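Long-range contacts in DUF3863 domain-containing protein (Parabacteroides distasonis, PDB 3LM3), which is of unknown function but may be a carbohydrate-active enzyme, a putative glycoside hydrolase or deacetylase: residues A267-K272 with Y341-R346; P188-Y193 with E275-G280; N355-K360 with A370-W375. All blocks are in the same frame, centred on the assembly; numbering follows the deposited sequence.

Contact 1 of 3, residues A267-K272 with Y341-R346; sequences AIHFDK and YRFVER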
loop_
_atom_site.group_PDB
_atom_site.type_symbol
_atom_site.label_atom_id
_atom_site.label_comp_id
_atom_site.label_asym_id
_atom_site.label_seq_id
_atom_site.Cartn_x
_atom_site.Cartn_y
_atom_site.Cartn_z
ATOM N N ALA A 267 0.801 8.268 -13.217
ATOM C CA ALA A 267 -0.031 8.435 -14.408
ATOM C C ALA A 267 -0.876 7.186 -14.725
ATOM O O ALA A 267 -1.935 7.305 -15.331
ATOM C CB ALA A 267 0.813 8.831 -15.614
ATOM N N ILE A 268 -0.439 6.008 -14.283
ATOM C CA ILE A 268 -1.265 4.812 -14.400
ATOM C C ILE A 268 -2.645 5.055 -13.785
ATOM O O ILE A 268 -3.690 4.604 -14.290
ATOM C CB ILE A 268 -0.611 3.609 -13.684
ATOM C CG1 ILE A 268 0.756 3.298 -14.285
ATOM C CG2 ILE A 268 -1.521 2.346 -13.670
ATOM C CD1 ILE A 268 1.562 2.232 -13.452
ATOM N N HIS A 269 -2.641 5.795 -12.680
ATOM C CA HIS A 269 -3.823 6.088 -11.883
ATOM C C HIS A 269 -4.514 7.381 -12.247
ATOM O O HIS A 269 -5.742 7.458 -12.254
ATOM C CB HIS A 269 -3.398 6.087 -10.417
ATOM C CG HIS A 269 -2.877 4.762 -10.016
ATOM N ND1 HIS A 269 -3.726 3.738 -9.650
ATOM C CD2 HIS A 269 -1.650 4.213 -10.139
ATOM C CE1 HIS A 269 -3.028 2.632 -9.501
ATOM N NE2 HIS A 269 -1.762 2.891 -9.794
ATOM N N PHE A 270 -3.724 8.406 -12.505
ATOM C CA PHE A 270 -4.271 9.759 -12.672
ATOM C C PHE A 270 -4.590 10.133 -14.117
ATOM O O PHE A 270 -5.294 11.117 -14.338
ATOM C CB PHE A 270 -3.308 10.765 -12.049
ATOM C CG PHE A 270 -3.178 10.684 -10.531
ATOM C CD1 PHE A 270 -4.065 9.951 -9.750
ATOM C CD2 PHE A 270 -2.194 11.431 -9.886
ATOM C CE1 PHE A 270 -3.947 9.938 -8.363
ATOM C CE2 PHE A 270 -2.074 11.409 -8.494
ATOM C CZ PHE A 270 -2.969 10.664 -7.747
ATOM N N ASP A 271 -4.123 9.338 -15.082
ATOM C CA ASP A 271 -4.533 9.488 -16.483
ATOM C C ASP A 271 -5.550 8.384 -16.804
ATOM O O ASP A 271 -6.756 8.546 -16.524
ATOM C CB ASP A 271 -3.293 9.482 -17.387
ATOM C CG ASP A 271 -2.493 10.790 -17.312
ATOM O OD1 ASP A 271 -3.042 11.839 -16.901
ATOM O OD2 ASP A 271 -1.286 10.729 -17.710
ATOM N N LYS A 272 -5.105 7.236 -17.289
ATOM C CA LYS A 272 -6.010 6.168 -17.728
ATOM C C LYS A 272 -6.835 5.581 -16.585
ATOM O O LYS A 272 -8.006 5.307 -16.741
ATOM C CB LYS A 272 -5.212 5.066 -18.430
ATOM C CG LYS A 272 -6.015 3.861 -18.909
ATOM C CD LYS A 272 -6.958 4.174 -20.050
ATOM C CE LYS A 272 -7.233 2.903 -20.857
ATOM N NZ LYS A 272 -8.080 3.157 -22.046
ATOM N N TYR A 341 -12.206 -2.947 -10.995
ATOM C CA TYR A 341 -11.063 -2.112 -11.340
ATOM C C TYR A 341 -10.298 -2.631 -12.551
ATOM O O TYR A 341 -10.131 -3.848 -12.734
ATOM C CB TYR A 341 -10.090 -2.015 -10.188
ATOM C CG TYR A 341 -10.685 -1.594 -8.872
ATOM C CD1 TYR A 341 -11.381 -0.390 -8.729
ATOM C CD2 TYR A 341 -10.518 -2.379 -7.738
ATOM C CE1 TYR A 341 -11.893 0.017 -7.503
ATOM C CE2 TYR A 341 -11.023 -1.990 -6.500
ATOM C CZ TYR A 341 -11.719 -0.796 -6.396
ATOM O OH TYR A 341 -12.187 -0.373 -5.162
ATOM N N ARG A 342 -9.878 -1.694 -13.382
ATOM C CA ARG A 342 -9.072 -1.976 -14.561
ATOM C C ARG A 342 -7.919 -0.990 -14.624
ATOM O O ARG A 342 -8.088 0.189 -14.282
ATOM C CB ARG A 342 -9.905 -1.832 -15.830
ATOM C CG ARG A 342 -10.985 -2.881 -15.946
ATOM C CD ARG A 342 -11.914 -2.609 -17.109
ATOM N NE ARG A 342 -12.598 -1.353 -16.880
ATOM C CZ ARG A 342 -13.177 -0.584 -17.795
ATOM N NH1 ARG A 342 -13.187 -0.934 -19.086
ATOM N NH2 ARG A 342 -13.771 0.549 -17.408
ATOM N N PHE A 343 -6.761 -1.496 -15.057
ATOM C CA PHE A 343 -5.590 -0.689 -15.338
ATOM C C PHE A 343 -4.931 -1.132 -16.618
ATOM O O PHE A 343 -4.968 -2.319 -16.943
ATOM C CB PHE A 343 -4.566 -0.779 -14.196
ATOM C CG PHE A 343 -5.122 -0.366 -12.876
ATOM C CD1 PHE A 343 -5.223 0.972 -12.541
ATOM C CD2 PHE A 343 -5.575 -1.309 -11.972
ATOM C CE1 PHE A 343 -5.812 1.355 -11.345
ATOM C CE2 PHE A 343 -6.153 -0.910 -10.746
ATOM C CZ PHE A 343 -6.251 0.421 -10.441
ATOM N N VAL A 344 -4.326 -0.179 -17.310
ATOM C CA VAL A 344 -3.497 -0.443 -18.493
ATOM C C VAL A 344 -2.205 0.344 -18.341
ATOM O O VAL A 344 -2.244 1.532 -17.980
ATOM C CB VAL A 344 -4.205 -0.026 -19.791
ATOM C CG1 VAL A 344 -3.258 -0.171 -20.994
ATOM C CG2 VAL A 344 -5.491 -0.820 -19.986
ATOM N N GLU A 345 -1.069 -0.295 -18.583
ATOM C CA GLU A 345 0.225 0.383 -18.488
ATOM C C GLU A 345 1.179 -0.137 -19.524
ATOM O O GLU A 345 1.266 -1.331 -19.720
ATOM C CB GLU A 345 0.842 0.143 -17.118
ATOM C CG GLU A 345 2.187 0.855 -16.942
ATOM C CD GLU A 345 3.113 0.233 -15.952
ATOM O OE1 GLU A 345 2.696 -0.669 -15.199
ATOM O OE2 GLU A 345 4.295 0.699 -15.875
ATOM N N ARG A 346 1.902 0.770 -20.165
ATOM C CA ARG A 346 3.116 0.417 -20.903
ATOM C C ARG A 346 4.331 0.860 -20.116
ATOM O O ARG A 346 4.266 1.786 -19.300
ATOM C CB ARG A 346 3.141 1.009 -22.304
ATOM C CG ARG A 346 2.167 0.362 -23.215
ATOM C CD ARG A 346 2.171 1.006 -24.584
ATOM N NE ARG A 346 1.323 0.240 -25.483
ATOM C CZ ARG A 346 1.314 0.383 -26.810
ATOM N NH1 ARG A 346 2.090 1.279 -27.397
ATOM N NH2 ARG A 346 0.510 -0.384 -27.535
HETATM O O HOH W 1 -4.172 2.549 -16.204
#

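Contact 2 of 3, residues P188-Y193 with E275-G280; sequences PSYPFY and ELNGFG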
loop_
_atom_site.group_PDB
_atom_site.type_symbol
_atom_site.label_atom_id
_atom_site.label_comp_id
_atom_site.label_asym_id
_atom_site.label_seq_id
_atom_site.Cartn_x
_atom_site.Cartn_y
_atom_site.Cartn_z
ATOM N N PRO A 188 -6.493 -7.604 -4.670
ATOM C CA PRO A 188 -6.603 -6.372 -5.454
ATOM C C PRO A 188 -5.659 -5.315 -4.931
ATOM O O PRO A 188 -5.281 -5.332 -3.764
ATOM C CB PRO A 188 -8.064 -5.907 -5.232
ATOM C CG PRO A 188 -8.784 -7.170 -4.751
ATOM C CD PRO A 188 -7.741 -7.882 -3.919
ATOM N N SER A 189 -5.264 -4.385 -5.800
ATOM C CA SER A 189 -4.409 -3.282 -5.402
ATOM C C SER A 189 -5.199 -2.048 -5.021
ATOM O O SER A 189 -4.653 -1.158 -4.387
ATOM C CB SER A 189 -3.402 -2.961 -6.480
ATOM O OG SER A 189 -4.010 -2.388 -7.612
ATOM N N TYR A 190 -6.453 -1.967 -5.411
ATOM C CA TYR A 190 -7.328 -0.861 -5.025
ATOM C C TYR A 190 -8.231 -1.334 -3.896
ATOM O O TYR A 190 -8.193 -2.524 -3.496
ATOM C CB TYR A 190 -8.107 -0.324 -6.234
ATOM C CG TYR A 190 -7.559 0.952 -6.891
ATOM C CD1 TYR A 190 -6.201 1.288 -6.845
ATOM C CD2 TYR A 190 -8.421 1.774 -7.606
ATOM C CE1 TYR A 190 -5.737 2.442 -7.446
ATOM C CE2 TYR A 190 -7.967 2.936 -8.219
ATOM C CZ TYR A 190 -6.616 3.257 -8.152
ATOM O OH TYR A 190 -6.145 4.366 -8.840
ATOM N N PRO A 191 -9.024 -0.414 -3.327
ATOM C CA PRO A 191 -9.644 -0.729 -2.039
ATOM C C PRO A 191 -10.714 -1.795 -2.145
ATOM O O PRO A 191 -11.418 -1.906 -3.156
ATOM C CB PRO A 191 -10.258 0.595 -1.610
ATOM C CG PRO A 191 -9.346 1.609 -2.285
ATOM C CD PRO A 191 -9.100 1.029 -3.643
ATOM N N PHE A 192 -10.822 -2.607 -1.093
ATOM C CA PHE A 192 -11.841 -3.649 -1.018
ATOM C C PHE A 192 -12.160 -3.965 0.434
ATOM O O PHE A 192 -11.374 -3.644 1.322
ATOM C CB PHE A 192 -11.391 -4.938 -1.741
ATOM C CG PHE A 192 -10.143 -5.588 -1.145
ATOM C CD1 PHE A 192 -8.891 -5.093 -1.437
ATOM C CD2 PHE A 192 -10.237 -6.694 -0.298
ATOM C CE1 PHE A 192 -7.752 -5.672 -0.911
ATOM C CE2 PHE A 192 -9.089 -7.268 0.246
ATOM C CZ PHE A 192 -7.855 -6.751 -0.046
ATOM N N TYR A 193 -13.313 -4.602 0.652
ATOM C CA TYR A 193 -13.665 -5.160 1.971
ATOM C C TYR A 193 -13.156 -6.602 2.032
ATOM O O TYR A 193 -13.520 -7.425 1.188
ATOM C CB TYR A 193 -15.172 -5.129 2.151
ATOM C CG TYR A 193 -15.817 -3.765 2.206
ATOM C CD1 TYR A 193 -15.740 -2.980 3.336
ATOM C CD2 TYR A 193 -16.574 -3.303 1.152
ATOM C CE1 TYR A 193 -16.386 -1.777 3.411
ATOM C CE2 TYR A 193 -17.213 -2.063 1.208
ATOM C CZ TYR A 193 -17.151 -1.323 2.342
ATOM O OH TYR A 193 -17.776 -0.078 2.461
ATOM N N GLU A 275 -10.038 7.356 -15.786
ATOM C CA GLU A 275 -11.019 7.119 -16.850
ATOM C C GLU A 275 -11.680 5.755 -16.723
ATOM O O GLU A 275 -12.895 5.623 -16.935
ATOM C CB GLU A 275 -10.388 7.246 -18.234
ATOM C CG GLU A 275 -10.185 8.662 -18.701
ATOM C CD GLU A 275 -9.912 8.730 -20.200
ATOM O OE1 GLU A 275 -9.101 7.916 -20.703
ATOM O OE2 GLU A 275 -10.514 9.590 -20.873
ATOM N N LEU A 276 -10.893 4.733 -16.381
ATOM C CA LEU A 276 -11.422 3.378 -16.274
ATOM C C LEU A 276 -12.239 3.140 -15.005
ATOM O O LEU A 276 -13.192 2.357 -15.021
ATOM C CB LEU A 276 -10.275 2.368 -16.332
ATOM C CG LEU A 276 -9.525 2.255 -17.660
ATOM C CD1 LEU A 276 -8.195 1.517 -17.509
ATOM C CD2 LEU A 276 -10.392 1.612 -18.742
ATOM N N ASN A 277 -11.803 3.759 -13.919
ATOM C CA ASN A 277 -12.314 3.393 -12.581
ATOM C C ASN A 277 -13.186 4.438 -11.922
ATOM O O ASN A 277 -13.809 4.159 -10.905
ATOM C CB ASN A 277 -11.136 3.040 -11.672
ATOM C CG ASN A 277 -10.337 1.877 -12.230
ATOM O OD1 ASN A 277 -10.951 0.903 -12.705
ATOM N ND2 ASN A 277 -8.990 1.985 -12.231
ATOM N N GLY A 278 -13.147 5.656 -12.429
ATOM C CA GLY A 278 -13.947 6.734 -11.890
ATOM C C GLY A 278 -13.254 7.585 -10.842
ATOM O O GLY A 278 -13.759 8.638 -10.462
ATOM N N PHE A 279 -12.113 7.126 -10.337
ATOM C CA PHE A 279 -11.281 7.916 -9.429
ATOM C C PHE A 279 -9.859 7.402 -9.634
ATOM O O PHE A 279 -9.665 6.333 -10.251
ATOM C CB PHE A 279 -11.675 7.770 -7.949
ATOM C CG PHE A 279 -11.466 6.389 -7.365
ATOM C CD1 PHE A 279 -12.448 5.420 -7.456
ATOM C CD2 PHE A 279 -10.304 6.087 -6.687
ATOM C CE1 PHE A 279 -12.260 4.143 -6.902
ATOM C CE2 PHE A 279 -10.106 4.825 -6.148
ATOM C CZ PHE A 279 -11.087 3.859 -6.251
ATOM N N GLY A 280 -8.883 8.141 -9.105
ATOM C CA GLY A 280 -7.498 7.661 -9.089
ATOM C C GLY A 280 -6.932 7.825 -7.702
ATOM O O GLY A 280 -7.209 8.827 -7.051
#

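Contact 3 of 3, residues N355-K360 with A370-W375; sequences NNLEIK and ALLRDW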
loop_
_atom_site.group_PDB
_atom_site.type_symbol
_atom_site.label_atom_id
_atom_site.label_comp_id
_atom_site.label_asym_id
_atom_site.label_seq_id
_atom_site.Cartn_x
_atom_site.Cartn_y
_atom_site.Cartn_z
ATOM N N ASN A 355 9.927 -0.931 -21.920
ATOM C CA ASN A 355 9.064 -0.203 -22.835
ATOM C C ASN A 355 8.239 -1.071 -23.771
ATOM O O ASN A 355 7.205 -0.622 -24.221
ATOM C CB ASN A 355 9.855 0.861 -23.636
ATOM C CG ASN A 355 10.981 0.310 -24.495
ATOM O OD1 ASN A 355 11.177 -0.908 -24.637
ATOM N ND2 ASN A 355 11.713 1.236 -25.146
ATOM N N ASN A 356 8.702 -2.286 -24.037
ATOM C CA ASN A 356 8.063 -3.154 -24.989
ATOM C C ASN A 356 6.864 -3.884 -24.406
ATOM O O ASN A 356 6.167 -4.576 -25.149
ATOM C CB ASN A 356 9.054 -4.198 -25.503
ATOM C CG ASN A 356 9.454 -5.190 -24.434
ATOM O OD1 ASN A 356 10.070 -4.822 -23.445
ATOM N ND2 ASN A 356 9.126 -6.475 -24.655
ATOM N N LEU A 357 6.627 -3.711 -23.104
ATOM C CA LEU A 357 5.549 -4.432 -22.427
ATOM C C LEU A 357 4.311 -3.583 -22.210
ATOM O O LEU A 357 4.399 -2.408 -21.829
ATOM C CB LEU A 357 6.065 -4.980 -21.090
ATOM C CG LEU A 357 7.199 -5.999 -21.161
ATOM C CD1 LEU A 357 7.684 -6.360 -19.753
ATOM C CD2 LEU A 357 6.786 -7.269 -21.935
ATOM N N GLU A 358 3.141 -4.191 -22.442
ATOM C CA GLU A 358 1.859 -3.621 -22.105
ATOM C C GLU A 358 1.182 -4.589 -21.153
ATOM O O GLU A 358 1.008 -5.799 -21.479
ATOM C CB GLU A 358 0.982 -3.421 -23.328
ATOM C CG GLU A 358 -0.364 -2.827 -22.984
ATOM C CD GLU A 358 -1.146 -2.473 -24.229
ATOM O OE1 GLU A 358 -0.903 -1.397 -24.811
ATOM O OE2 GLU A 358 -1.974 -3.293 -24.644
ATOM N N ILE A 359 0.823 -4.099 -19.960
ATOM C CA ILE A 359 0.135 -4.921 -18.965
ATOM C C ILE A 359 -1.273 -4.406 -18.765
ATOM O O ILE A 359 -1.490 -3.186 -18.743
ATOM C CB ILE A 359 0.914 -5.010 -17.620
ATOM C CG1 ILE A 359 0.291 -6.072 -16.703
ATOM C CG2 ILE A 359 0.993 -3.640 -16.883
ATOM C CD1 ILE A 359 1.241 -6.456 -15.571
ATOM N N LYS A 360 -2.230 -5.321 -18.637
ATOM C CA LYS A 360 -3.586 -4.982 -18.303
ATOM C C LYS A 360 -3.967 -5.772 -17.058
ATOM O O LYS A 360 -3.852 -7.003 -17.037
ATOM C CB LYS A 360 -4.544 -5.330 -19.434
ATOM C CG LYS A 360 -4.325 -4.505 -20.680
ATOM C CD LYS A 360 -5.341 -4.791 -21.765
ATOM C CE LYS A 360 -5.131 -3.819 -22.912
ATOM N NZ LYS A 360 -6.042 -4.064 -24.094
ATOM N N ALA A 370 -4.322 -10.647 -14.868
ATOM C CA ALA A 370 -3.345 -9.806 -15.583
ATOM C C ALA A 370 -2.970 -10.421 -16.923
ATOM O O ALA A 370 -2.653 -11.620 -17.002
ATOM C CB ALA A 370 -2.073 -9.652 -14.764
ATOM N N LEU A 371 -2.957 -9.579 -17.950
ATOM C CA LEU A 371 -2.555 -9.956 -19.293
ATOM C C LEU A 371 -1.311 -9.130 -19.640
ATOM O O LEU A 371 -1.260 -7.920 -19.342
ATOM C CB LEU A 371 -3.675 -9.635 -20.285
ATOM C CG LEU A 371 -5.027 -10.288 -20.020
ATOM C CD1 LEU A 371 -6.058 -9.788 -21.058
ATOM C CD2 LEU A 371 -4.908 -11.794 -20.040
ATOM N N LEU A 372 -0.335 -9.761 -20.276
ATOM C CA LEU A 372 0.926 -9.107 -20.634
ATOM C C LEU A 372 1.192 -9.354 -22.105
ATOM O O LEU A 372 1.027 -10.495 -22.600
ATOM C CB LEU A 372 2.068 -9.694 -19.822
ATOM C CG LEU A 372 3.402 -8.950 -19.933
ATOM C CD1 LEU A 372 3.349 -7.561 -19.289
ATOM C CD2 LEU A 372 4.509 -9.771 -19.323
ATOM N N ARG A 373 1.633 -8.306 -22.800
ATOM C CA ARG A 373 1.851 -8.368 -24.255
ATOM C C ARG A 373 3.139 -7.636 -24.623
ATOM O O ARG A 373 3.428 -6.590 -24.059
ATOM C CB ARG A 373 0.676 -7.750 -24.996
ATOM C CG ARG A 373 0.769 -7.835 -26.511
ATOM C CD ARG A 373 -0.555 -7.445 -27.185
ATOM N NE ARG A 373 -0.936 -6.049 -26.989
ATOM C CZ ARG A 373 -0.690 -5.055 -27.849
ATOM N NH1 ARG A 373 -0.039 -5.297 -28.981
ATOM N NH2 ARG A 373 -1.093 -3.818 -27.576
ATOM N N ASP A 374 3.927 -8.233 -25.513
ATOM C CA ASP A 374 5.108 -7.614 -26.112
ATOM C C ASP A 374 4.587 -6.871 -27.321
ATOM O O ASP A 374 4.490 -7.462 -28.415
ATOM C CB ASP A 374 6.147 -8.699 -26.486
ATOM C CG ASP A 374 7.283 -8.174 -27.335
ATOM O OD1 ASP A 374 7.531 -6.963 -27.297
ATOM O OD2 ASP A 374 7.910 -8.992 -28.061
ATOM N N TRP A 375 4.274 -5.588 -27.163
ATOM C CA TRP A 375 3.643 -4.818 -28.224
ATOM C C TRP A 375 4.651 -4.390 -29.298
ATOM O O TRP A 375 4.235 -3.921 -30.350
ATOM C CB TRP A 375 2.835 -3.624 -27.690
ATOM C CG TRP A 375 3.664 -2.561 -27.048
ATOM C CD1 TRP A 375 3.992 -2.463 -25.737
ATOM C CD2 TRP A 375 4.216 -1.419 -27.694
ATOM N NE1 TRP A 375 4.746 -1.350 -25.533
ATOM C CE2 TRP A 375 4.921 -0.696 -26.717
ATOM C CE3 TRP A 375 4.211 -0.951 -29.015
ATOM C CZ2 TRP A 375 5.594 0.498 -27.000
ATOM C CZ3 TRP A 375 4.915 0.224 -29.305
ATOM C CH2 TRP A 375 5.587 0.932 -28.301
HETATM O O HOH W 2 -1.562 -6.768 -22.056
HETATM O O HOH W 3 -2.415 -5.901 -24.466
#

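Contact 1 of 3, residues A267-K272 with Y341-R346
H269 and F343 meet across the contact as an oblique pair of rings, planes 56° apart, with CE1 of H269 3.6 Å from CE1 of F343. Beside them I268 uses both branches of its side chain. CG2, anti to the backbone N, rests 4.1 Å from CD1 of F343, while CG1 (chi1 -60°) carries CD1 to the carboxylate of E345, 3.6 Å from its CD atom. No direct hydrogen bond joins 267-272 to 341-346; a water bridges them, donating to O of I268 at 2.8 Å and accepting from N of V344 at 2.9 Å. The carbonyl lies where 268-272 widens into a pi-type turn. In the next shell Y190 takes ND1 of H269 and H264 takes OE2 of E345, and F222 packs on both I268 and E345. Segment 267-272 of helix 255-277 crosses strand 341-346, an outermost strand of the four-stranded antiparallel sheet, with the segment axes 8.5 Å apart at their closest and 111° between their directions. E345 is buried, with CD1 of I268 against its carboxylate and both of its oxygens hydrogen-bonded, so the bond from OE2 to H264 and the packing of I268 together probably fix how the carboxylate is turned.

Contact 2 of 3, residues P188-Y193 with E275-G280
The rings of Y190 and F279 lie nearly parallel, planes 18° apart, yet slid so far past each other that they barely overlap. Contact is made at their margins: CE2 of Y190 is 3.5 Å from CE2 of F279, and CD2 of Y190 is 3.6 Å from CZ of F279. The F279 ring reaches this place because chi1 of 66° sets CG between its own backbone N and carbonyl carbon. Beyond the ring, OH of Y190 comes within 3.6 Å of CA of G280, and that hydroxyl, besides serving H269, is hydrogen-bonded to N of W281. This tight part sits where helix 255-277 ends and the chain turns into strand 280-287 of the parallel sheet; G278, the first residue to leave the helix, has a positive phi of 93°, and a side chain there would press on the carbonyl before it. Without the phenol, as with an alanine here, ND1 of H269 and N of W281 would probably lose their shared partner and a gap would open beside F279. Packing is looser to either flank. CD of P191 stands 4.3 Å from CZ of F279, at the ring's edge and near its plane. N277, a partly exposed residue, brings ND2 to 4.2 Å from CE2 of Y190, and ND2 donates to O of R342 on the neighbouring strand 341-346.

Contact 3 of 3, residues N355-K360 with A370-W375
Backbone hydrogen bonds join E358 to R373 and K360 to L371, two hydrogen-bonded pairs of an antiparallel hairpin; L357 with D374 and I359 with L372 form the non-hydrogen-bonded pairs. Beyond them N of W375 donates to O of N356 at 2.9 Å, and NE1 of W375 makes a weak bond to O of N355. ND2 of N356 gives a straight bond (172°) to OD1 of D374, meeting it from above the carboxylate plane; OD2 of D374 is held by T377. E358 and R373 lie side by side in a salt bridge, NH2 of R373 to OE2 of E358 at 3.1 Å, the oxygen near the guanidinium plane but met from above its own carboxylate plane; a water links that OE2 to NE of R373. R373, bent at chi3 (65°), lays one face of its guanidinium, toward the rim, against CB of W375. On the other face of the sheet CD1 of L372 is 3.9 Å from CB of I359 and touches L357. The hairpin forms the middle of the four-stranded sheet: strand 341-346 flanks 357-363, its R346 reaching OE1 of E358 and the W375 ring, strand 383-389 flanks 367-374, and helix 222-225 packs on L357 and I359.

Overall arrangement
From the N terminus, the loop segment 188-193 comes first and is closed on the end of helix 255-277 by contact 2. Before that closure the chain has already entered the opening segment of contact 1, 267-272, whose partner strand 341-346 follows much later, so contacts 1 and 2 cross and share the helix. They also touch, through H269 with Y190 and Y341 with P191. Contact 3 comes after both in series and closes only the short hairpin 357-374. Strand 341-346 links contacts 1 and 3. Contact 1 joins helix 255-277 to the antiparallel sheet, contact 2 fastens the 188-193 loop to the helix end, and contact 3 builds the sheet itself.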